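Local atomic coordinates of lipid binding protein LpqN (Mycobacterium tuberculosis, PDB entry 6E5F), a protein that supports cell envelope biogenesis, interacts with periplasmic loops of the mycolate transporters MmpL3 and MmpL11, and holds a dodecyl trehaloside in its pocket. Residues Asp91-Leu96 against Met211-Ala216; Ile132-Val137 against Val189-Gly194; Gln185-Ile190 against Val196-Leu201. All blocks are in the same frame, centred on the assembly; numbering follows the deposited sequence. Where two conformers were deposited one is given.

Interaction 1. Residues Asp91-Leu96 against Met211-Ala216; sequences DDWRLL and MTLMDA
The indole of W93 overlaps the methyl group of A216, with CZ2 of the ring 3.5 Å from CB of A216. A helix lies here against a curled antiparallel sheet, in a protein whose family belongs to the Mog1p/PsbP clan, and one large side chain does most of the bridging. The axes of strand 93-96 and of the 211-216 helix segment stay 12.2 Å apart at 72°, a gap that the ring spans. With CG anti to the carbonyl carbon (chi1 -67°) and the ring turned by chi2 of 69°, its benzo end reaches the helix. L213 comes to the ring edge, its CD2 4.1 Å from CH2 of W93 and its side chain nearly perpendicular to the tryptophan. CG2 of T212 touches CZ2 of W93 at 3.7 Å. The ring of Y109, on strand 106-109, meets the indole, and P119 touches it too. L213 also lies close to the bound lipid and M214 lines its pocket, which places this contact next to the ligand site. The one polar group of the indole is bridged by water: in the ring plane, a water accepts from W93 NE1 at 2.9 Å and donates to T212 O at 2.8 Å.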
ATOM      1  N   ASP A  91      -0.460 -13.627 -12.840  1.00 49.59           N
ATOM      2  CA  ASP A  91      -1.355 -14.590 -13.466  1.00 53.72           C
ATOM      3  C   ASP A  91      -2.499 -14.932 -12.521  1.00 47.18           C
ATOM      4  O   ASP A  91      -2.315 -15.033 -11.305  1.00 44.88           O
ATOM      5  CB  ASP A  91      -0.584 -15.855 -13.834  1.00 62.27           C
ATOM      6  CG  ASP A  91       0.405 -15.626 -14.961  1.00 69.25           C
ATOM      7  OD1 ASP A  91       0.131 -14.767 -15.826  1.00 67.49           O
ATOM      8  OD2 ASP A  91       1.454 -16.303 -14.981  1.00 76.18           O
ATOM      9  N   ASP A  92      -3.691 -15.097 -13.093  1.00 50.99           N
ATOM     10  CA  ASP A  92      -4.937 -15.371 -12.380  1.00 46.65           C
ATOM     11  C   ASP A  92      -5.474 -14.156 -11.633  1.00 43.52           C
ATOM     12  O   ASP A  92      -6.500 -14.270 -10.951  1.00 44.93           O
ATOM     13  CB  ASP A  92      -4.841 -16.576 -11.432  1.00 54.02           C
ATOM     14  CG  ASP A  92      -4.582 -17.878 -12.169  1.00 61.74           C
ATOM     15  OD1 ASP A  92      -4.956 -17.973 -13.357  1.00 59.23           O
ATOM     16  OD2 ASP A  92      -4.008 -18.803 -11.559  1.00 64.56           O
ATOM     17  N   TRP A  93      -4.820 -13.002 -11.728  1.00 37.16           N
ATOM     18  CA  TRP A  93      -5.348 -11.750 -11.212  1.00 33.72           C
ATOM     19  C   TRP A  93      -5.797 -10.881 -12.379  1.00 34.64           C
ATOM     20  O   TRP A  93      -5.304 -11.023 -13.502  1.00 35.93           O
ATOM     21  CB  TRP A  93      -4.286 -10.993 -10.409  1.00 31.34           C
ATOM     22  CG  TRP A  93      -3.891 -11.667  -9.129  1.00 33.51           C
ATOM     23  CD1 TRP A  93      -3.192 -12.832  -8.997  1.00 37.31           C
ATOM     24  CD2 TRP A  93      -4.164 -11.211  -7.798  1.00 29.24           C
ATOM     25  NE1 TRP A  93      -3.017 -13.131  -7.670  1.00 33.62           N
ATOM     26  CE2 TRP A  93      -3.603 -12.152  -6.912  1.00 29.29           C
ATOM     27  CE3 TRP A  93      -4.827 -10.101  -7.270  1.00 27.96           C
ATOM     28  CZ2 TRP A  93      -3.686 -12.015  -5.531  1.00 28.96           C
ATOM     29  CZ3 TRP A  93      -4.910  -9.967  -5.899  1.00 27.05           C
ATOM     30  CH2 TRP A  93      -4.342 -10.920  -5.043  1.00 29.20           C
ATOM     31  N   ARG A  94      -6.743  -9.988 -12.111  1.00 34.08           N
ATOM     32  CA  ARG A  94      -7.220  -9.053 -13.120  1.00 39.44           C
ATOM     33  C   ARG A  94      -7.027  -7.624 -12.633  1.00 41.95           C
ATOM     34  O   ARG A  94      -7.085  -7.341 -11.433  1.00 34.99           O
ATOM     35  CB  ARG A  94      -8.693  -9.308 -13.497  1.00 42.09           C
ATOM     36  CG  ARG A  94      -9.743  -8.703 -12.565  1.00 54.67           C
ATOM     37  CD  ARG A  94     -11.087  -8.547 -13.279  1.00 65.20           C
ATOM     38  NE  ARG A  94     -11.933  -7.535 -12.647  1.00 66.08           N
ATOM     39  CZ  ARG A  94     -12.912  -7.790 -11.782  1.00 67.35           C
ATOM     40  NH1 ARG A  94     -13.198  -9.037 -11.426  1.00 74.66           N
ATOM     41  NH2 ARG A  94     -13.614  -6.787 -11.271  1.00 71.60           N
ATOM     42  N   LEU A  95      -6.806  -6.726 -13.587  1.00 35.09           N
ATOM     43  CA  LEU A  95      -6.551  -5.328 -13.277  1.00 34.27           C
ATOM     44  C   LEU A  95      -7.837  -4.634 -12.842  1.00 33.38           C
ATOM     45  O   LEU A  95      -8.900  -4.819 -13.442  1.00 41.71           O
ATOM     46  CB  LEU A  95      -5.997  -4.634 -14.523  1.00 37.64           C
ATOM     47  CG  LEU A  95      -5.403  -3.235 -14.380  1.00 45.79           C
ATOM     48  CD1 LEU A  95      -4.329  -3.202 -13.308  1.00 51.78           C
ATOM     49  CD2 LEU A  95      -4.832  -2.786 -15.718  1.00 55.08           C
ATOM     50  N   LEU A  96      -7.733  -3.825 -11.779  1.00 32.10           N
ATOM     51  CA  LEU A  96      -8.841  -2.995 -11.329  1.00 32.42           C
ATOM     52  C   LEU A  96      -8.605  -1.566 -11.785  1.00 26.66           C
ATOM     53  O   LEU A  96      -7.524  -1.019 -11.530  1.00 29.02           O
ATOM     54  CB  LEU A  96      -8.930  -3.019  -9.805  1.00 36.51           C
ATOM     55  CG  LEU A  96      -9.353  -4.328  -9.135  1.00 35.09           C
ATOM     56  CD1 LEU A  96      -9.340  -4.165  -7.623  1.00 41.83           C
ATOM     57  CD2 LEU A  96     -10.724  -4.767  -9.614  1.00 44.42           C
ATOM     58  N   MET A 211      -1.831 -17.370   1.146  1.00 27.33           N
ATOM     59  CA  MET A 211      -0.783 -17.684   0.180  1.00 31.06           C
ATOM     60  C   MET A 211      -1.029 -17.009  -1.162  1.00 30.30           C
ATOM     61  O   MET A 211      -0.072 -16.681  -1.872  1.00 29.50           O
ATOM     62  CB  MET A 211      -0.670 -19.195  -0.012  1.00 33.52           C
ATOM     63  CG  MET A 211       0.530 -19.622  -0.852  1.00 49.48           C
ATOM     64  SD  MET A 211       2.120 -19.293  -0.056  1.00 64.13           S
ATOM     65  CE  MET A 211       2.015 -20.387   1.355  1.00 58.24           C
ATOM     66  N   THR A 212      -2.296 -16.798  -1.530  1.00 32.00           N
ATOM     67  CA  THR A 212      -2.586 -16.082  -2.769  1.00 33.76           C
ATOM     68  C   THR A 212      -2.006 -14.675  -2.735  1.00 31.91           C
ATOM     69  O   THR A 212      -1.434 -14.208  -3.727  1.00 30.23           O
ATOM     70  CB  THR A 212      -4.097 -16.040  -3.001  1.00 34.96           C
ATOM     71  OG1 THR A 212      -4.632 -17.363  -2.915  1.00 38.81           O
ATOM     72  CG2 THR A 212      -4.414 -15.464  -4.375  1.00 37.42           C
ATOM     73  N   LEU A 213      -2.139 -13.981  -1.599  1.00 29.34           N
ATOM     74  CA  LEU A 213      -1.536 -12.661  -1.464  1.00 28.92           C
ATOM     75  C   LEU A 213      -0.020 -12.738  -1.573  1.00 28.30           C
ATOM     76  O   LEU A 213       0.610 -11.918  -2.252  1.00 30.44           O
ATOM     77  CB  LEU A 213      -1.915 -12.038  -0.122  1.00 30.14           C
ATOM     78  CG  LEU A 213      -3.359 -11.607   0.098  1.00 26.43           C
ATOM     79  CD1 LEU A 213      -3.497 -10.949   1.463  1.00 25.42           C
ATOM     80  CD2 LEU A 213      -3.826 -10.662  -1.004  1.00 23.95           C
ATOM     81  N   MET A 214       0.588 -13.708  -0.885  1.00 25.45           N
ATOM     82  CA  MET A 214       2.044 -13.784  -0.856  1.00 28.47           C
ATOM     83  C   MET A 214       2.610 -14.041  -2.247  1.00 33.22           C
ATOM     84  O   MET A 214       3.631 -13.459  -2.624  1.00 32.74           O
ATOM     85  CB  MET A 214       2.490 -14.870   0.124  1.00 32.64           C
ATOM     86  CG  MET A 214       1.963 -14.663   1.545  1.00 29.42           C
ATOM     87  SD  MET A 214       2.693 -15.748   2.781  1.00 38.08           S
ATOM     88  CE  MET A 214       4.362 -15.128   2.823  1.00 31.29           C
ATOM     89  N   ASP A 215       1.953 -14.902  -3.028  1.00 31.39           N
ATOM     90  CA  ASP A 215       2.401 -15.149  -4.395  1.00 35.54           C
ATOM     91  C   ASP A 215       2.368 -13.866  -5.218  1.00 35.88           C
ATOM     92  O   ASP A 215       3.324 -13.545  -5.932  1.00 35.63           O
ATOM     93  CB  ASP A 215       1.532 -16.227  -5.044  1.00 36.04           C
ATOM     94  CG  ASP A 215       1.772 -17.605  -4.458  1.00 53.55           C
ATOM     95  OD1 ASP A 215       2.856 -17.830  -3.880  1.00 48.65           O
ATOM     96  OD2 ASP A 215       0.878 -18.470  -4.585  1.00 53.44           O
ATOM     97  N   ALA A 216       1.267 -13.116  -5.127  1.00 29.87           N
ATOM     98  CA  ALA A 216       1.157 -11.871  -5.878  1.00 28.96           C
ATOM     99  C   ALA A 216       2.213 -10.866  -5.443  1.00 30.74           C
ATOM    100  O   ALA A 216       2.723 -10.101  -6.268  1.00 29.25           O
ATOM    101  CB  ALA A 216      -0.239 -11.279  -5.696  1.00 32.09           C
TER
HETATM  102  O   HOH W   1      -1.497 -15.189  -6.401  1.00 30.91           O

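Interaction 2. Residues Ile132-Val137 against Val189-Gly194; sequences IDPAKV and VIPSQG
P134 and V189 meet in a squeezed contact, CB of the proline standing 3.3 Å from CG1 of the valine, closer than two such carbons normally come. The shapes explain it. P134 and V137 are one helical turn apart at the start of helix 134-140, and the side chain of V189 rises from the strand as a forked bump toward the shallow hollow between them. Each prong has its own partner: CG1 of V189, anti to the backbone N (chi1 177°), presses on the proline, while CG2 of V189 rests 3.6 Å from CG1 of V137. The two valines meet at a slant. P191, two residues along and on the same side of the strand, offers a second, lower bump, its CG 4.2 Å from CB of P134, at the exposed margin of the contact. V189 and V137 lie deeper and are buried.

D133 caps the helix, and its capping bond fixes the first turn next to P134: OD1 of D133 takes the backbone N of A135 at 3.0 Å, the N-H approaching well off the carboxylate plane, by 53°. K136 N binds D133 O, while P134, in the first turn, has no N-H to satisfy. Y64 of helix 61-66 bonds through its hydroxyl to D133 N, and V137 continues onto I61 and V198. The result is a classic N-capped helix, proline following the cap, seated by its first turn on one face of an antiparallel sheet, in an alpha+beta protein whose family belongs to the Mog1p/PsbP clan.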
ATOM      1  N   ILE A 132       8.047  18.287   4.374  1.00 23.22           N
ATOM      2  CA  ILE A 132       7.930  16.834   4.299  1.00 25.80           C
ATOM      3  C   ILE A 132       9.326  16.229   4.320  1.00 25.54           C
ATOM      4  O   ILE A 132      10.198  16.622   3.535  1.00 26.65           O
ATOM      5  CB  ILE A 132       7.137  16.413   3.046  1.00 28.44           C
ATOM      6  CG1 ILE A 132       7.029  14.887   2.949  1.00 34.21           C
ATOM      7  CG2 ILE A 132       7.760  16.981   1.785  1.00 33.25           C
ATOM      8  CD1 ILE A 132       6.079  14.300   3.941  1.00 28.81           C
ATOM      9  N   ASP A 133       9.536  15.269   5.221  1.00 24.82           N
ATOM     10  CA  ASP A 133      10.782  14.513   5.288  1.00 25.14           C
ATOM     11  C   ASP A 133      10.489  13.089   4.836  1.00 23.11           C
ATOM     12  O   ASP A 133       9.735  12.374   5.515  1.00 21.73           O
ATOM     13  CB  ASP A 133      11.317  14.518   6.721  1.00 24.97           C
ATOM     14  CG  ASP A 133      12.605  13.722   6.876  1.00 36.27           C
ATOM     15  OD1 ASP A 133      13.036  13.059   5.906  1.00 30.50           O
ATOM     16  OD2 ASP A 133      13.188  13.760   7.983  1.00 38.97           O
ATOM     17  N   PRO A 134      11.040  12.627   3.707  1.00 24.33           N
ATOM     18  CA  PRO A 134      10.691  11.281   3.235  1.00 23.32           C
ATOM     19  C   PRO A 134      11.011  10.194   4.239  1.00 22.24           C
ATOM     20  O   PRO A 134      10.305   9.178   4.291  1.00 21.77           O
ATOM     21  CB  PRO A 134      11.505  11.129   1.939  1.00 25.60           C
ATOM     22  CG  PRO A 134      12.566  12.181   2.014  1.00 26.20           C
ATOM     23  CD  PRO A 134      11.980  13.313   2.798  1.00 25.91           C
ATOM     24  N   ALA A 135      12.049  10.383   5.059  1.00 24.98           N
ATOM     25  CA  ALA A 135      12.389   9.366   6.044  1.00 24.41           C
ATOM     26  C   ALA A 135      11.313   9.233   7.113  1.00 25.97           C
ATOM     27  O   ALA A 135      11.104   8.138   7.643  1.00 27.09           O
ATOM     28  CB  ALA A 135      13.736   9.680   6.690  1.00 28.05           C
ATOM     29  N   LYS A 136      10.622  10.326   7.448  1.00 23.93           N
ATOM     30  CA  LYS A 136       9.577  10.233   8.462  1.00 24.48           C
ATOM     31  C   LYS A 136       8.353   9.498   7.933  1.00 24.65           C
ATOM     32  O   LYS A 136       7.641   8.851   8.706  1.00 23.65           O
ATOM     33  CB  LYS A 136       9.197  11.620   8.983  1.00 27.45           C
ATOM     34  CG  LYS A 136      10.331  12.358   9.704  1.00 31.13           C
ATOM     35  CD  LYS A 136      10.830  11.635  10.960  1.00 53.06           C
ATOM     36  CE  LYS A 136       9.972  11.932  12.178  1.00 63.99           C
ATOM     37  NZ  LYS A 136      10.581  11.392  13.430  1.00 63.93           N
ATOM     38  N   VAL A 137       8.086   9.577   6.630  1.00 23.16           N
ATOM     39  CA  VAL A 137       6.990   8.799   6.059  1.00 20.81           C
ATOM     40  C   VAL A 137       7.226   7.319   6.306  1.00 21.87           C
ATOM     41  O   VAL A 137       6.326   6.590   6.732  1.00 21.49           O
ATOM     42  CB  VAL A 137       6.821   9.111   4.563  1.00 20.30           C
ATOM     43  CG1 VAL A 137       5.738   8.229   3.947  1.00 21.16           C
ATOM     44  CG2 VAL A 137       6.488  10.577   4.360  1.00 27.36           C
ATOM     45  N   VAL A 189       8.343   5.479  -0.756  1.00 14.28           N
ATOM     46  CA  VAL A 189       8.554   6.925  -0.772  1.00 16.35           C
ATOM     47  C   VAL A 189       9.343   7.288  -2.019  1.00 17.03           C
ATOM     48  O   VAL A 189      10.419   6.734  -2.274  1.00 16.59           O
ATOM     49  CB  VAL A 189       9.247   7.396   0.513  1.00 19.35           C
ATOM     50  CG1 VAL A 189       9.524   8.876   0.466  1.00 32.21           C
ATOM     51  CG2 VAL A 189       8.372   7.079   1.706  1.00 25.87           C
ATOM     52  N   ILE A 190       8.802   8.218  -2.794  1.00 16.17           N
ATOM     53  CA  ILE A 190       9.335   8.551  -4.113  1.00 15.78           C
ATOM     54  C   ILE A 190       9.559  10.059  -4.159  1.00 16.19           C
ATOM     55  O   ILE A 190       8.676  10.804  -4.610  1.00 17.38           O
ATOM     56  CB  ILE A 190       8.386   8.079  -5.226  1.00 14.88           C
ATOM     57  CG1 ILE A 190       8.058   6.585  -5.079  1.00 18.30           C
ATOM     58  CG2 ILE A 190       8.992   8.377  -6.606  1.00 19.76           C
ATOM     59  CD1 ILE A 190       6.812   6.163  -5.842  1.00 19.14           C
ATOM     60  N   PRO A 191      10.703  10.559  -3.691  1.00 16.15           N
ATOM     61  CA  PRO A 191      10.966  12.002  -3.806  1.00 16.60           C
ATOM     62  C   PRO A 191      11.189  12.373  -5.263  1.00 16.95           C
ATOM     63  O   PRO A 191      11.992  11.747  -5.959  1.00 18.93           O
ATOM     64  CB  PRO A 191      12.242  12.202  -2.974  1.00 16.27           C
ATOM     65  CG  PRO A 191      12.399  10.942  -2.166  1.00 16.92           C
ATOM     66  CD  PRO A 191      11.800   9.864  -2.999  1.00 15.75           C
ATOM     67  N   SER A 192      10.467  13.393  -5.729  1.00 16.79           N
ATOM     68  CA  SER A 192      10.517  13.750  -7.136  1.00 17.81           C
ATOM     69  C   SER A 192       9.822  15.080  -7.367  1.00 21.87           C
ATOM     70  O   SER A 192       8.756  15.338  -6.797  1.00 21.41           O
ATOM     71  CB  SER A 192       9.815  12.689  -7.990  1.00 23.50           C
ATOM     72  OG  SER A 192       9.746  13.122  -9.337  1.00 26.12           O
ATOM     73  N   GLN A 193      10.424  15.893  -8.235  1.00 20.11           N
ATOM     74  CA  GLN A 193       9.782  17.076  -8.807  1.00 26.21           C
ATOM     75  C   GLN A 193       9.171  17.978  -7.743  1.00 22.38           C
ATOM     76  O   GLN A 193       7.993  18.342  -7.798  1.00 26.71           O
ATOM     77  CB  GLN A 193       8.748  16.676  -9.862  1.00 29.90           C
ATOM     78  CG  GLN A 193       9.334  15.931 -11.048  1.00 31.47           C
ATOM     79  CD  GLN A 193       8.301  15.640 -12.108  1.00 30.76           C
ATOM     80  OE1 GLN A 193       7.681  16.555 -12.641  1.00 31.82           O
ATOM     81  NE2 GLN A 193       8.109  14.369 -12.424  1.00 33.96           N
ATOM     82  N   GLY A 194       9.993  18.361  -6.770  1.00 21.53           N
ATOM     83  CA  GLY A 194       9.552  19.257  -5.719  1.00 22.58           C
ATOM     84  C   GLY A 194       8.514  18.683  -4.781  1.00 24.29           C
ATOM     85  O   GLY A 194       7.810  19.441  -4.110  1.00 27.48           O
TER

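Interaction 3. Residues Gln185-Ile190 against Val196-Leu201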
ATOM      1  N   GLN A 185       0.678  -3.972   4.070  1.00 17.96           N
ATOM      2  CA  GLN A 185       0.805  -2.680   3.422  1.00 15.52           C
ATOM      3  C   GLN A 185       2.266  -2.422   3.118  1.00 16.96           C
ATOM      4  O   GLN A 185       3.113  -2.482   4.013  1.00 17.07           O
ATOM      5  CB  GLN A 185       0.253  -1.577   4.316  1.00 16.80           C
ATOM      6  CG  GLN A 185       0.281  -0.199   3.681  1.00 16.51           C
ATOM      7  CD  GLN A 185      -0.238   0.847   4.620  1.00 19.60           C
ATOM      8  OE1 GLN A 185       0.404   1.168   5.619  1.00 21.00           O
ATOM      9  NE2 GLN A 185      -1.409   1.393   4.310  1.00 22.46           N
ATOM     10  N   LYS A 186       2.552  -2.138   1.850  1.00 16.48           N
ATOM     11  CA  LYS A 186       3.869  -1.679   1.436  0.59 16.46           C
ATOM     12  C   LYS A 186       3.765  -0.197   1.114  1.00 13.99           C
ATOM     13  O   LYS A 186       2.915   0.208   0.313  1.00 16.71           O
ATOM     14  CB  LYS A 186       4.385  -2.454   0.221  0.59 20.57           C
ATOM     15  CG  LYS A 186       5.861  -2.181  -0.075  0.59 19.75           C
ATOM     16  CD  LYS A 186       6.463  -3.210  -1.025  0.59 26.24           C
ATOM     17  CE  LYS A 186       7.989  -3.170  -0.984  0.59 29.88           C
ATOM     18  NZ  LYS A 186       8.624  -4.307  -1.718  0.59 28.30           N
ATOM     19  N   THR A 187       4.609   0.599   1.755  1.00 14.17           N
ATOM     20  CA  THR A 187       4.666   2.037   1.528  1.00 13.29           C
ATOM     21  C   THR A 187       5.992   2.345   0.846  1.00 13.92           C
ATOM     22  O   THR A 187       7.046   1.936   1.326  1.00 15.65           O
ATOM     23  CB  THR A 187       4.568   2.781   2.858  1.00 14.53           C
ATOM     24  OG1 THR A 187       3.306   2.510   3.477  1.00 16.97           O
ATOM     25  CG2 THR A 187       4.703   4.288   2.647  1.00 15.95           C
ATOM     26  N   VAL A 188       5.934   3.046  -0.279  1.00 14.29           N
ATOM     27  CA  VAL A 188       7.117   3.411  -1.051  1.00 15.36           C
ATOM     28  C   VAL A 188       7.188   4.930  -1.100  1.00 14.57           C
ATOM     29  O   VAL A 188       6.194   5.583  -1.426  1.00 14.99           O
ATOM     30  CB  VAL A 188       7.058   2.844  -2.478  1.00 14.63           C
ATOM     31  CG1 VAL A 188       8.382   3.079  -3.201  1.00 17.10           C
ATOM     32  CG2 VAL A 188       6.688   1.365  -2.470  1.00 18.32           C
ATOM     33  N   VAL A 189       8.343   5.479  -0.756  1.00 14.28           N
ATOM     34  CA  VAL A 189       8.554   6.925  -0.772  1.00 16.35           C
ATOM     35  C   VAL A 189       9.343   7.288  -2.019  1.00 17.03           C
ATOM     36  O   VAL A 189      10.419   6.734  -2.274  1.00 16.59           O
ATOM     37  CB  VAL A 189       9.247   7.396   0.513  1.00 19.35           C
ATOM     38  CG1 VAL A 189       9.524   8.876   0.466  1.00 32.21           C
ATOM     39  CG2 VAL A 189       8.372   7.079   1.706  1.00 25.87           C
ATOM     40  N   ILE A 190       8.802   8.218  -2.794  1.00 16.17           N
ATOM     41  CA  ILE A 190       9.335   8.551  -4.113  1.00 15.78           C
ATOM     42  C   ILE A 190       9.559  10.059  -4.159  1.00 16.19           C
ATOM     43  O   ILE A 190       8.676  10.804  -4.610  1.00 17.38           O
ATOM     44  CB  ILE A 190       8.386   8.079  -5.226  1.00 14.88           C
ATOM     45  CG1 ILE A 190       8.058   6.585  -5.079  1.00 18.30           C
ATOM     46  CG2 ILE A 190       8.992   8.377  -6.606  1.00 19.76           C
ATOM     47  CD1 ILE A 190       6.812   6.163  -5.842  1.00 19.14           C
ATOM     48  N   VAL A 196       7.188  14.794  -2.467  1.00 17.57           N
ATOM     49  CA  VAL A 196       7.423  13.413  -2.067  1.00 16.17           C
ATOM     50  C   VAL A 196       6.143  12.669  -2.393  1.00 14.75           C
ATOM     51  O   VAL A 196       5.098  12.916  -1.782  1.00 17.74           O
ATOM     52  CB  VAL A 196       7.786  13.289  -0.584  1.00 18.31           C
ATOM     53  CG1 VAL A 196       7.921  11.838  -0.196  1.00 20.27           C
ATOM     54  CG2 VAL A 196       9.089  14.024  -0.299  1.00 21.64           C
ATOM     55  N   PHE A 197       6.215  11.770  -3.365  1.00 16.08           N
ATOM     56  CA  PHE A 197       5.089  10.913  -3.688  1.00 17.31           C
ATOM     57  C   PHE A 197       5.146   9.681  -2.799  1.00 16.10           C
ATOM     58  O   PHE A 197       6.229   9.147  -2.518  1.00 16.74           O
ATOM     59  CB  PHE A 197       5.125  10.518  -5.161  1.00 18.36           C
ATOM     60  CG  PHE A 197       4.867  11.669  -6.096  1.00 17.99           C
ATOM     61  CD1 PHE A 197       5.895  12.503  -6.488  1.00 19.67           C
ATOM     62  CD2 PHE A 197       3.588  11.923  -6.565  1.00 18.78           C
ATOM     63  CE1 PHE A 197       5.647  13.570  -7.345  1.00 20.27           C
ATOM     64  CE2 PHE A 197       3.342  12.980  -7.420  1.00 20.67           C
ATOM     65  CZ  PHE A 197       4.375  13.801  -7.805  1.00 20.95           C
ATOM     66  N   VAL A 198       3.986   9.253  -2.327  1.00 15.36           N
ATOM     67  CA  VAL A 198       3.875   8.110  -1.428  1.00 14.98           C
ATOM     68  C   VAL A 198       2.918   7.114  -2.069  1.00 15.24           C
ATOM     69  O   VAL A 198       1.722   7.400  -2.230  1.00 17.13           O
ATOM     70  CB  VAL A 198       3.384   8.520  -0.037  1.00 15.61           C
ATOM     71  CG1 VAL A 198       3.298   7.284   0.881  1.00 16.65           C
ATOM     72  CG2 VAL A 198       4.293   9.591   0.564  1.00 16.57           C
ATOM     73  N   LEU A 199       3.443   5.952  -2.434  1.00 15.00           N
ATOM     74  CA  LEU A 199       2.644   4.856  -2.957  1.00 14.58           C
ATOM     75  C   LEU A 199       2.365   3.900  -1.817  1.00 16.54           C
ATOM     76  O   LEU A 199       3.284   3.526  -1.084  1.00 16.31           O
ATOM     77  CB  LEU A 199       3.412   4.120  -4.052  1.00 17.54           C
ATOM     78  CG  LEU A 199       2.786   2.833  -4.596  1.00 19.03           C
ATOM     79  CD1 LEU A 199       1.563   3.150  -5.432  1.00 19.91           C
ATOM     80  CD2 LEU A 199       3.810   2.036  -5.395  1.00 18.38           C
ATOM     81  N   GLN A 200       1.109   3.513  -1.658  1.00 15.14           N
ATOM     82  CA  GLN A 200       0.763   2.464  -0.706  1.00 15.08           C
ATOM     83  C   GLN A 200       0.057   1.348  -1.449  1.00 15.31           C
ATOM     84  O   GLN A 200      -0.842   1.598  -2.261  1.00 17.95           O
ATOM     85  CB  GLN A 200      -0.074   3.011   0.456  1.00 18.01           C
ATOM     86  CG  GLN A 200       0.729   3.971   1.351  1.00 19.46           C
ATOM     87  CD  GLN A 200       0.077   4.251   2.687  1.00 24.94           C
ATOM     88  OE1 GLN A 200      -1.073   4.677   2.759  1.00 25.39           O
ATOM     89  NE2 GLN A 200       0.817   4.006   3.764  1.00 21.22           N
ATOM     90  N   LEU A 201       0.503   0.125  -1.197  1.00 15.29           N
ATOM     91  CA  LEU A 201      -0.134  -1.076  -1.719  1.00 17.31           C
ATOM     92  C   LEU A 201      -0.756  -1.807  -0.535  1.00 16.66           C
ATOM     93  O   LEU A 201      -0.043  -2.215   0.389  1.00 17.18           O
ATOM     94  CB  LEU A 201       0.878  -1.957  -2.446  1.00 19.00           C
ATOM     95  CG  LEU A 201       1.649  -1.280  -3.591  1.00 19.08           C
ATOM     96  CD1 LEU A 201       2.694  -2.231  -4.160  1.00 21.17           C
ATOM     97  CD2 LEU A 201       0.714  -0.800  -4.687  1.00 23.20           C
TER
HETATM   98  O   HOH W   2       0.079   3.826   6.582  1.00 24.70           O
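V196 lies ahead of the paired residues and reaches diagonally to V189, the two CG1 methyls tightly set at 3.4 Å. F197 then forms a hydrogen-bonded pair with I190: I190 N binds F197 O at 2.7 Å, whereas F197 N reaches I190 O from above the carbonyl plane, 49° out of it. That same oxygen lies at the edge of the phenyl ring, in its plane. V198 faces V189 in a non-hydrogen-bonded pair, and its CG1 touches CG2 of T187 at 3.8 Å. L199 pairs with V188 through two backbone bonds, the side chains running alongside each other. Q200 is the polar step. With CG beside the backbone N (chi1 -67°) and the chain extended beyond, its amide lies alongside T187 and gives NE2 to OG1 of T187 at 2.9 Å, nearly straight (164°) and close to the amide plane. NE2 of Q200 also donates to a water that itself binds Q185 OE1, while Q185 NE2 is held by N202 and E144. L201 completes the hydrogen-bonded pairing with K186, and its side chain lies about 4 Å from the bound lipid. This antiparallel hairpin runs between strands 165-176 and 120-130; helix 134-140 covers the V189 and V198 face, and on the K186 face the lysine, in one of its two conformers, forms a salt bridge with D221 of helix 210-223.

Interaction 3 is the core of the set, a hairpin held mainly by backbone bonds; one face mixes valines with the T187-Q200 hydrogen bond, and the other is mostly apolar apart from K186. Interaction 2 shares V189 and I190 with it and uses the same strand, adding a purely apolar layer that is buried at the valines and runs out to the surface at P191. Interaction 1 lies on the other side of the chain centre; it is buried too, but a water joins its polar atoms. Helix 210-223 follows strand 195-206, and L213 and L201 both come close to the lipid, although interactions 1 and 3 do not touch (nearest atoms about 8 Å apart).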